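Long-range contact in aminopeptidase YwaD (Bacillus subtilis, PDB 6HC6), which hydrolyses peptides from the N-terminus, releasing residues such as arginine, lysine or leucine with the help of two zinc ions: residues L85-E99 with L219-I233. Numbering follows the deposited sequence.
Sequences LDVKVQRFNIPDRLE and LKAFTNQTSQNIIGI
Two antiparallel strand pairs, joined by short linkers, make the double connection between the M28 peptidase domain and the inserted PA domain. Strands 86-93 and 226-233 run at 162° to each other; 97-99 and 219-222 carry the pairing into the second sheet. In the first ladder Q90 and N229 form a hydrogen-bonded pair, reinforced at side-chain level: N229 ND2 donates to Q90 OE1 (3.0 Å), in the carbonyl plane of Q90 and on a lone pair, and OE1 lies close to the amide plane of N229; the two planes are turned 68° apart. N229 ND2 and OD1 also bond to G300 O and G292 N, tying this edge ladder to the peptidase core. F92 brings one face of its ring against S227 C, offset toward the rim, with CZ 3.5 Å from S227 CB; H303 meets the same ring.

At the linkers, I94 N donates to Q225 O (3.0 Å), and water 2 joins I94 O, D96 OD1 and Q225 N. A bend at chi2 (-66°) turns the Q225 amide toward R97, whose NE (3.1 Å) and NH2 (3.2 Å) both reach Q225 OE1 from one face of the amide, while Q225 NE2 donates to T223 O. R97 NH1 forms a salt bridge with E99 OE1 (2.7 Å). Shortening Q225 to an alanine removes the acceptor of R97 NE and NH2 and the donor to T223 O, and would probably leave the guanidinium less firmly fixed, with its E99 salt bridge remaining. Two antiparallel strands passing together from peptidase sheet to PA sheet are expected where a PA domain is inserted into an M28 aminopeptidase.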
ATOM      1  N   LEU A  85     -23.062  -8.838   6.860  1.00 30.85           N
ATOM      2  CA  LEU A  85     -22.206  -7.980   7.669  1.00 26.97           C
ATOM      3  C   LEU A  85     -22.867  -6.628   7.906  1.00 33.12           C
ATOM      4  O   LEU A  85     -23.544  -6.090   7.026  1.00 30.05           O
ATOM      5  CB  LEU A  85     -20.849  -7.767   6.988  1.00 24.08           C
ATOM      6  CG  LEU A  85     -19.947  -8.991   6.875  1.00 23.97           C
ATOM      7  CD1 LEU A  85     -18.705  -8.657   6.089  1.00 23.08           C
ATOM      8  CD2 LEU A  85     -19.586  -9.526   8.252  1.00 27.67           C
ATOM      9  N   ASP A  86     -22.660  -6.081   9.105  1.00 25.27           N
ATOM     10  CA  ASP A  86     -23.040  -4.706   9.409  1.00 29.38           C
ATOM     11  C   ASP A  86     -21.954  -3.778   8.875  1.00 29.31           C
ATOM     12  O   ASP A  86     -20.839  -3.748   9.404  1.00 28.42           O
ATOM     13  CB  ASP A  86     -23.228  -4.533  10.911  1.00 32.92           C
ATOM     14  CG  ASP A  86     -23.675  -3.137  11.284  1.00 59.24           C
ATOM     15  OD1 ASP A  86     -24.619  -2.629  10.643  1.00 62.98           O
ATOM     16  OD2 ASP A  86     -23.080  -2.548  12.215  1.00 67.40           O
ATOM     17  N   VAL A  87     -22.273  -3.008   7.838  1.00 25.74           N
ATOM     18  CA  VAL A  87     -21.272  -2.320   7.033  1.00 28.67           C
ATOM     19  C   VAL A  87     -21.373  -0.821   7.263  1.00 32.50           C
ATOM     20  O   VAL A  87     -22.473  -0.251   7.226  1.00 33.41           O
ATOM     21  CB  VAL A  87     -21.442  -2.655   5.542  1.00 30.24           C
ATOM     22  CG1 VAL A  87     -20.458  -1.883   4.711  1.00 30.51           C
ATOM     23  CG2 VAL A  87     -21.283  -4.144   5.308  1.00 25.24           C
ATOM     24  N   LYS A  88     -20.224  -0.179   7.482  1.00 23.32           N
ATOM     25  CA  LYS A  88     -20.147   1.274   7.543  1.00 25.45           C
ATOM     26  C   LYS A  88     -19.027   1.741   6.630  1.00 31.16           C
ATOM     27  O   LYS A  88     -18.040   1.029   6.427  1.00 27.52           O
ATOM     28  CB  LYS A  88     -19.908   1.790   8.969  1.00 27.12           C
ATOM     29  CG  LYS A  88     -20.821   1.171  10.039  1.00 36.65           C
ATOM     30  CD  LYS A  88     -21.926   2.110  10.499  1.00 46.32           C
ATOM     31  CE  LYS A  88     -22.629   1.577  11.755  1.00 48.05           C
ATOM     32  NZ  LYS A  88     -23.535   0.418  11.461  1.00 49.91           N
ATOM     33  N   VAL A  89     -19.202   2.934   6.065  1.00 28.32           N
ATOM     34  CA  VAL A  89     -18.175   3.600   5.275  1.00 26.21           C
ATOM     35  C   VAL A  89     -17.610   4.717   6.132  1.00 35.37           C
ATOM     36  O   VAL A  89     -18.349   5.607   6.577  1.00 31.91           O
ATOM     37  CB  VAL A  89     -18.722   4.140   3.945  1.00 31.38           C
ATOM     38  CG1 VAL A  89     -17.615   4.894   3.180  1.00 28.54           C
ATOM     39  CG2 VAL A  89     -19.267   3.004   3.094  1.00 39.01           C
ATOM     40  N   GLN A  90     -16.312   4.656   6.392  1.00 26.41           N
ATOM     41  CA  GLN A  90     -15.621   5.633   7.220  1.00 29.15           C
ATOM     42  C   GLN A  90     -14.776   6.518   6.309  1.00 31.81           C
ATOM     43  O   GLN A  90     -13.791   6.054   5.733  1.00 24.72           O
ATOM     44  CB  GLN A  90     -14.758   4.931   8.265  1.00 25.71           C
ATOM     45  CG  GLN A  90     -13.886   5.857   9.085  1.00 23.87           C
ATOM     46  CD  GLN A  90     -13.042   5.098  10.094  1.00 27.36           C
ATOM     47  OE1 GLN A  90     -12.136   4.354   9.724  1.00 26.73           O
ATOM     48  NE2 GLN A  90     -13.345   5.280  11.378  1.00 28.15           N
ATOM     49  N   ARG A  91     -15.137   7.795   6.205  1.00 29.54           N
ATOM     50  CA  ARG A  91     -14.429   8.712   5.315  1.00 29.33           C
ATOM     51  C   ARG A  91     -13.352   9.500   6.059  1.00 26.15           C
ATOM     52  O   ARG A  91     -13.464   9.764   7.257  1.00 29.46           O
ATOM     53  CB  ARG A  91     -15.421   9.672   4.655  1.00 30.27           C
ATOM     54  CG  ARG A  91     -16.551   8.947   3.951  1.00 36.07           C
ATOM     55  CD  ARG A  91     -17.393   9.880   3.084  1.00 44.32           C
ATOM     56  NE  ARG A  91     -18.492   9.154   2.451  1.00 44.38           N
ATOM     57  CZ  ARG A  91     -18.381   8.447   1.330  1.00 46.06           C
ATOM     58  NH1 ARG A  91     -17.220   8.378   0.691  1.00 40.14           N
ATOM     59  NH2 ARG A  91     -19.439   7.813   0.842  1.00 58.11           N
ATOM     60  N   PHE A  92     -12.288   9.863   5.342  1.00 27.30           N
ATOM     61  CA  PHE A  92     -11.221  10.645   5.954  1.00 28.63           C
ATOM     62  C   PHE A  92     -10.510  11.464   4.888  1.00 23.85           C
ATOM     63  O   PHE A  92     -10.437  11.061   3.728  1.00 24.54           O
ATOM     64  CB  PHE A  92     -10.212   9.754   6.689  1.00 22.90           C
ATOM     65  CG  PHE A  92      -9.628   8.665   5.841  1.00 23.95           C
ATOM     66  CD1 PHE A  92     -10.282   7.440   5.703  1.00 22.81           C
ATOM     67  CD2 PHE A  92      -8.404   8.845   5.207  1.00 22.35           C
ATOM     68  CE1 PHE A  92      -9.734   6.419   4.919  1.00 21.14           C
ATOM     69  CE2 PHE A  92      -7.844   7.827   4.418  1.00 20.99           C
ATOM     70  CZ  PHE A  92      -8.512   6.623   4.267  1.00 22.61           C
ATOM     71  N   ASN A  93      -9.989  12.620   5.296  1.00 25.61           N
ATOM     72  CA  ASN A  93      -9.264  13.483   4.376  1.00 27.74           C
ATOM     73  C   ASN A  93      -7.868  12.929   4.099  1.00 25.66           C
ATOM     74  O   ASN A  93      -7.236  12.306   4.958  1.00 25.64           O
ATOM     75  CB  ASN A  93      -9.139  14.901   4.933  1.00 26.42           C
ATOM     76  CG  ASN A  93     -10.482  15.565   5.162  1.00 30.73           C
ATOM     77  OD1 ASN A  93     -11.492  15.177   4.579  1.00 32.16           O
ATOM     78  ND2 ASN A  93     -10.493  16.590   6.003  1.00 35.87           N
ATOM     79  N   ILE A  94      -7.391  13.152   2.881  1.00 21.00           N
ATOM     80  CA  ILE A  94      -6.028  12.759   2.525  1.00 19.17           C
ATOM     81  C   ILE A  94      -5.351  13.946   1.847  1.00 26.75           C
ATOM     82  O   ILE A  94      -6.035  14.927   1.511  1.00 25.13           O
ATOM     83  CB  ILE A  94      -6.008  11.515   1.620  1.00 19.38           C
ATOM     84  CG1 ILE A  94      -6.639  11.821   0.263  1.00 21.65           C
ATOM     85  CG2 ILE A  94      -6.649  10.304   2.307  1.00 21.28           C
ATOM     86  CD1 ILE A  94      -6.565  10.662  -0.705  1.00 23.48           C
ATOM     87  N   PRO A  95      -4.033  13.920   1.630  1.00 26.25           N
ATOM     88  CA  PRO A  95      -3.360  15.092   1.052  1.00 28.78           C
ATOM     89  C   PRO A  95      -3.820  15.415  -0.364  1.00 30.40           C
ATOM     90  O   PRO A  95      -4.401  14.592  -1.074  1.00 28.71           O
ATOM     91  CB  PRO A  95      -1.882  14.690   1.058  1.00 29.28           C
ATOM     92  CG  PRO A  95      -1.774  13.695   2.146  1.00 32.05           C
ATOM     93  CD  PRO A  95      -3.051  12.916   2.090  1.00 22.91           C
ATOM     94  N   ASP A  96      -3.537  16.651  -0.771  1.00 30.79           N
ATOM     95  CA  ASP A  96      -3.753  17.047  -2.151  1.00 26.93           C
ATOM     96  C   ASP A  96      -2.996  16.115  -3.088  1.00 30.26           C
ATOM     97  O   ASP A  96      -1.939  15.571  -2.751  1.00 30.88           O
ATOM     98  CB  ASP A  96      -3.297  18.487  -2.384  1.00 29.77           C
ATOM     99  CG  ASP A  96      -4.068  19.497  -1.547  1.00 40.57           C
ATOM    100  OD1 ASP A  96      -5.197  19.191  -1.106  1.00 34.27           O
ATOM    101  OD2 ASP A  96      -3.543  20.616  -1.353  1.00 39.51           O
ATOM    102  N   ARG A  97      -3.566  15.918  -4.267  1.00 30.64           N
ATOM    103  CA  ARG A  97      -2.989  15.059  -5.285  1.00 27.33           C
ATOM    104  C   ARG A  97      -2.375  15.950  -6.354  1.00 29.05           C
ATOM    105  O   ARG A  97      -3.032  16.870  -6.847  1.00 28.62           O
ATOM    106  CB  ARG A  97      -4.058  14.147  -5.886  1.00 27.54           C
ATOM    107  CG  ARG A  97      -3.561  13.278  -7.036  1.00 37.55           C
ATOM    108  CD  ARG A  97      -4.604  12.233  -7.418  1.00 47.15           C
ATOM    109  NE  ARG A  97      -5.973  12.736  -7.291  1.00 58.36           N
ATOM    110  CZ  ARG A  97      -6.726  13.147  -8.309  1.00 60.96           C
ATOM    111  NH1 ARG A  97      -6.250  13.125  -9.548  1.00 59.04           N
ATOM    112  NH2 ARG A  97      -7.960  13.583  -8.086  1.00 65.76           N
ATOM    113  N   LEU A  98      -1.120  15.691  -6.694  1.00 28.93           N
ATOM    114  CA  LEU A  98      -0.396  16.505  -7.659  1.00 26.65           C
ATOM    115  C   LEU A  98      -0.267  15.761  -8.977  1.00 31.56           C
ATOM    116  O   LEU A  98       0.078  14.573  -8.998  1.00 33.12           O
ATOM    117  CB  LEU A  98       0.998  16.854  -7.148  1.00 27.74           C
ATOM    118  CG  LEU A  98       1.127  17.861  -6.016  1.00 39.43           C
ATOM    119  CD1 LEU A  98       2.513  17.724  -5.456  1.00 46.29           C
ATOM    120  CD2 LEU A  98       0.897  19.262  -6.530  1.00 38.57           C
ATOM    121  N   GLU A  99      -0.526  16.468 -10.075  1.00 28.82           N
ATOM    122  CA  GLU A  99      -0.380  15.896 -11.402  1.00 32.17           C
ATOM    123  C   GLU A  99       0.151  16.964 -12.339  1.00 31.12           C
ATOM    124  O   GLU A  99      -0.080  18.160 -12.137  1.00 29.97           O
ATOM    125  CB  GLU A  99      -1.705  15.341 -11.934  1.00 39.18           C
ATOM    126  CG  GLU A  99      -1.912  13.863 -11.592  1.00 54.70           C
ATOM    127  CD  GLU A  99      -3.374  13.472 -11.523  1.00 66.69           C
ATOM    128  OE1 GLU A  99      -3.774  12.867 -10.505  1.00 72.00           O
ATOM    129  OE2 GLU A  99      -4.119  13.765 -12.483  1.00 67.80           O
ATOM    130  N   LEU A 219       2.536  21.688 -12.735  1.00 27.96           N
ATOM    131  CA  LEU A 219       1.953  20.790 -11.744  1.00 23.54           C
ATOM    132  C   LEU A 219       0.771  21.467 -11.075  1.00 34.14           C
ATOM    133  O   LEU A 219       0.888  22.598 -10.596  1.00 32.21           O
ATOM    134  CB  LEU A 219       2.971  20.380 -10.679  1.00 27.79           C
ATOM    135  CG  LEU A 219       4.158  19.527 -11.124  1.00 34.82           C
ATOM    136  CD1 LEU A 219       5.203  19.540 -10.034  1.00 42.86           C
ATOM    137  CD2 LEU A 219       3.731  18.096 -11.437  1.00 35.55           C
ATOM    138  N   LYS A 220      -0.359  20.771 -11.042  1.00 30.58           N
ATOM    139  CA  LYS A 220      -1.569  21.257 -10.401  1.00 28.06           C
ATOM    140  C   LYS A 220      -1.890  20.366  -9.210  1.00 27.28           C
ATOM    141  O   LYS A 220      -1.746  19.141  -9.283  1.00 28.67           O
ATOM    142  CB  LYS A 220      -2.740  21.284 -11.391  1.00 35.02           C
ATOM    143  CG  LYS A 220      -4.113  21.138 -10.753  1.00 50.33           C
ATOM    144  CD  LYS A 220      -5.096  22.178 -11.281  1.00 61.44           C
ATOM    145  CE  LYS A 220      -6.514  21.895 -10.800  1.00 62.30           C
ATOM    146  NZ  LYS A 220      -7.521  22.713 -11.542  1.00 69.47           N
ATOM    147  N   ALA A 221      -2.280  20.994  -8.102  1.00 32.47           N
ATOM    148  CA  ALA A 221      -2.710  20.291  -6.902  1.00 30.84           C
ATOM    149  C   ALA A 221      -4.225  20.156  -6.918  1.00 36.42           C
ATOM    150  O   ALA A 221      -4.942  21.152  -7.047  1.00 35.01           O
ATOM    151  CB  ALA A 221      -2.260  21.031  -5.644  1.00 30.93           C
ATOM    152  N   PHE A 222      -4.705  18.928  -6.792  1.00 33.96           N
ATOM    153  CA  PHE A 222      -6.130  18.674  -6.647  1.00 35.43           C
ATOM    154  C   PHE A 222      -6.439  18.570  -5.161  1.00 33.16           C
ATOM    155  O   PHE A 222      -5.884  17.713  -4.471  1.00 28.82           O
ATOM    156  CB  PHE A 222      -6.522  17.405  -7.399  1.00 37.32           C
ATOM    157  CG  PHE A 222      -6.425  17.553  -8.881  1.00 44.25           C
ATOM    158  CD1 PHE A 222      -5.212  17.387  -9.531  1.00 43.74           C
ATOM    159  CD2 PHE A 222      -7.539  17.917  -9.625  1.00 49.44           C
ATOM    160  CE1 PHE A 222      -5.118  17.549 -10.903  1.00 45.60           C
ATOM    161  CE2 PHE A 222      -7.454  18.081 -10.993  1.00 51.43           C
ATOM    162  CZ  PHE A 222      -6.242  17.897 -11.634  1.00 48.25           C
ATOM    163  N   THR A 223      -7.295  19.462  -4.664  1.00 34.46           N
ATOM    164  CA  THR A 223      -7.562  19.571  -3.240  1.00 31.49           C
ATOM    165  C   THR A 223      -8.873  18.876  -2.882  1.00 29.92           C
ATOM    166  O   THR A 223      -9.540  18.266  -3.722  1.00 32.43           O
ATOM    167  CB  THR A 223      -7.595  21.039  -2.814  1.00 39.46           C
ATOM    168  OG1 THR A 223      -8.688  21.697  -3.467  1.00 45.27           O
ATOM    169  CG2 THR A 223      -6.288  21.727  -3.191  1.00 52.15           C
ATOM    170  N   ASN A 224      -9.256  18.990  -1.608  1.00 36.75           N
ATOM    171  CA  ASN A 224     -10.466  18.354  -1.094  1.00 33.99           C
ATOM    172  C   ASN A 224     -10.443  16.843  -1.297  1.00 28.15           C
ATOM    173  O   ASN A 224     -11.497  16.218  -1.458  1.00 32.87           O
ATOM    174  CB  ASN A 224     -11.733  18.936  -1.732  1.00 46.51           C
ATOM    175  CG  ASN A 224     -12.117  20.279  -1.160  1.00 57.69           C
ATOM    176  OD1 ASN A 224     -11.388  20.854  -0.348  1.00 58.73           O
ATOM    177  ND2 ASN A 224     -13.266  20.792  -1.583  1.00 59.04           N
ATOM    178  N   GLN A 225      -9.256  16.234  -1.297  1.00 28.70           N
ATOM    179  CA  GLN A 225      -9.154  14.798  -1.524  1.00 21.83           C
ATOM    180  C   GLN A 225      -9.575  14.025  -0.288  1.00 23.34           C
ATOM    181  O   GLN A 225      -9.226  14.387   0.836  1.00 23.32           O
ATOM    182  CB  GLN A 225      -7.719  14.411  -1.887  1.00 20.36           C
ATOM    183  CG  GLN A 225      -7.188  15.137  -3.106  1.00 22.52           C
ATOM    184  CD  GLN A 225      -7.914  14.747  -4.375  1.00 25.37           C
ATOM    185  OE1 GLN A 225      -7.694  13.670  -4.910  1.00 25.95           O
ATOM    186  NE2 GLN A 225      -8.759  15.641  -4.881  1.00 29.26           N
ATOM    187  N   THR A 226     -10.315  12.942  -0.505  1.00 21.81           N
ATOM    188  CA  THR A 226     -10.775  12.093   0.579  1.00 21.77           C
ATOM    189  C   THR A 226     -10.683  10.640   0.146  1.00 20.06           C
ATOM    190  O   THR A 226     -10.751  10.323  -1.041  1.00 22.78           O
ATOM    191  CB  THR A 226     -12.222  12.398   0.982  1.00 26.27           C
ATOM    192  OG1 THR A 226     -13.095  12.094  -0.114  1.00 34.38           O
ATOM    193  CG2 THR A 226     -12.381  13.856   1.356  1.00 26.50           C
ATOM    194  N   SER A 227     -10.534   9.762   1.125  1.00 21.11           N
ATOM    195  CA  SER A 227     -10.609   8.334   0.869  1.00 18.26           C
ATOM    196  C   SER A 227     -11.579   7.729   1.870  1.00 22.71           C
ATOM    197  O   SER A 227     -12.265   8.463   2.586  1.00 25.59           O
ATOM    198  CB  SER A 227      -9.233   7.687   0.964  1.00 19.75           C
ATOM    199  OG  SER A 227      -9.296   6.310   0.602  1.00 18.21           O
ATOM    200  N   GLN A 228     -11.659   6.403   1.934  1.00 21.81           N
ATOM    201  CA  GLN A 228     -12.597   5.815   2.871  1.00 21.69           C
ATOM    202  C   GLN A 228     -12.184   4.387   3.171  1.00 17.87           C
ATOM    203  O   GLN A 228     -11.486   3.735   2.387  1.00 21.60           O
ATOM    204  CB  GLN A 228     -14.036   5.853   2.347  1.00 22.53           C
ATOM    205  CG  GLN A 228     -14.212   5.290   0.943  1.00 24.27           C
ATOM    206  CD  GLN A 228     -13.631   6.202  -0.119  1.00 22.19           C
ATOM    207  OE1 GLN A 228     -13.830   7.417  -0.091  1.00 28.04           O
ATOM    208  NE2 GLN A 228     -12.862   5.624  -1.039  1.00 23.98           N
ATOM    209  N   ASN A 229     -12.622   3.921   4.333  1.00 20.49           N
ATOM    210  CA  ASN A 229     -12.493   2.533   4.736  1.00 20.91           C
ATOM    211  C   ASN A 229     -13.882   1.917   4.713  1.00 25.00           C
ATOM    212  O   ASN A 229     -14.882   2.604   4.946  1.00 22.41           O
ATOM    213  CB  ASN A 229     -11.904   2.407   6.148  1.00 18.00           C
ATOM    214  CG  ASN A 229     -10.559   3.085   6.283  1.00 21.56           C
ATOM    215  OD1 ASN A 229      -9.728   3.007   5.384  1.00 20.55           O
ATOM    216  ND2 ASN A 229     -10.334   3.751   7.408  1.00 22.96           N
ATOM    217  N   ILE A 230     -13.941   0.630   4.411  1.00 19.23           N
ATOM    218  CA  ILE A 230     -15.204  -0.106   4.401  1.00 19.04           C
ATOM    219  C   ILE A 230     -15.111  -1.173   5.474  1.00 21.55           C
ATOM    220  O   ILE A 230     -14.249  -2.059   5.401  1.00 21.84           O
ATOM    221  CB  ILE A 230     -15.504  -0.716   3.025  1.00 20.58           C
ATOM    222  CG1 ILE A 230     -15.483   0.376   1.954  1.00 23.59           C
ATOM    223  CG2 ILE A 230     -16.876  -1.394   3.033  1.00 20.14           C
ATOM    224  CD1 ILE A 230     -14.189   0.476   1.228  1.00 27.60           C
ATOM    225  N   ILE A 231     -15.985  -1.083   6.471  1.00 19.79           N
ATOM    226  CA  ILE A 231     -15.912  -1.920   7.654  1.00 20.28           C
ATOM    227  C   ILE A 231     -17.164  -2.776   7.704  1.00 23.28           C
ATOM    228  O   ILE A 231     -18.271  -2.245   7.821  1.00 24.71           O
ATOM    229  CB  ILE A 231     -15.786  -1.078   8.931  1.00 21.29           C
ATOM    230  CG1 ILE A 231     -14.621  -0.081   8.797  1.00 23.99           C
ATOM    231  CG2 ILE A 231     -15.641  -2.000  10.133  1.00 20.84           C
ATOM    232  CD1 ILE A 231     -14.860   1.205   9.589  1.00 31.21           C
ATOM    233  N   GLY A 232     -16.988  -4.090   7.636  1.00 20.78           N
ATOM    234  CA  GLY A 232     -18.098  -5.017   7.796  1.00 24.05           C
ATOM    235  C   GLY A 232     -17.921  -5.861   9.037  1.00 25.25           C
ATOM    236  O   GLY A 232     -16.918  -6.565   9.170  1.00 23.90           O
ATOM    237  N   ILE A 233     -18.880  -5.816   9.960  1.00 26.39           N
ATOM    238  CA  ILE A 233     -18.707  -6.412  11.280  1.00 23.25           C
ATOM    239  C   ILE A 233     -19.643  -7.599  11.433  1.00 31.88           C
ATOM    240  O   ILE A 233     -20.843  -7.504  11.143  1.00 26.45           O
ATOM    241  CB  ILE A 233     -18.937  -5.388  12.400  1.00 24.66           C
ATOM    242  CG1 ILE A 233     -17.942  -4.231  12.237  1.00 30.16           C
ATOM    243  CG2 ILE A 233     -18.802  -6.065  13.752  1.00 25.82           C
ATOM    244  CD1 ILE A 233     -18.050  -3.166  13.319  1.00 31.55           C
TER
HETATM  245  O   HOH W   1     -14.697   9.829   1.309  1.00 37.05           O
HETATM  246  O   HOH W   2      -6.687  17.235  -0.145  1.00 27.15           O
HETATM  247  O   HOH W   3      -7.266  20.236   0.191  1.00 48.26           O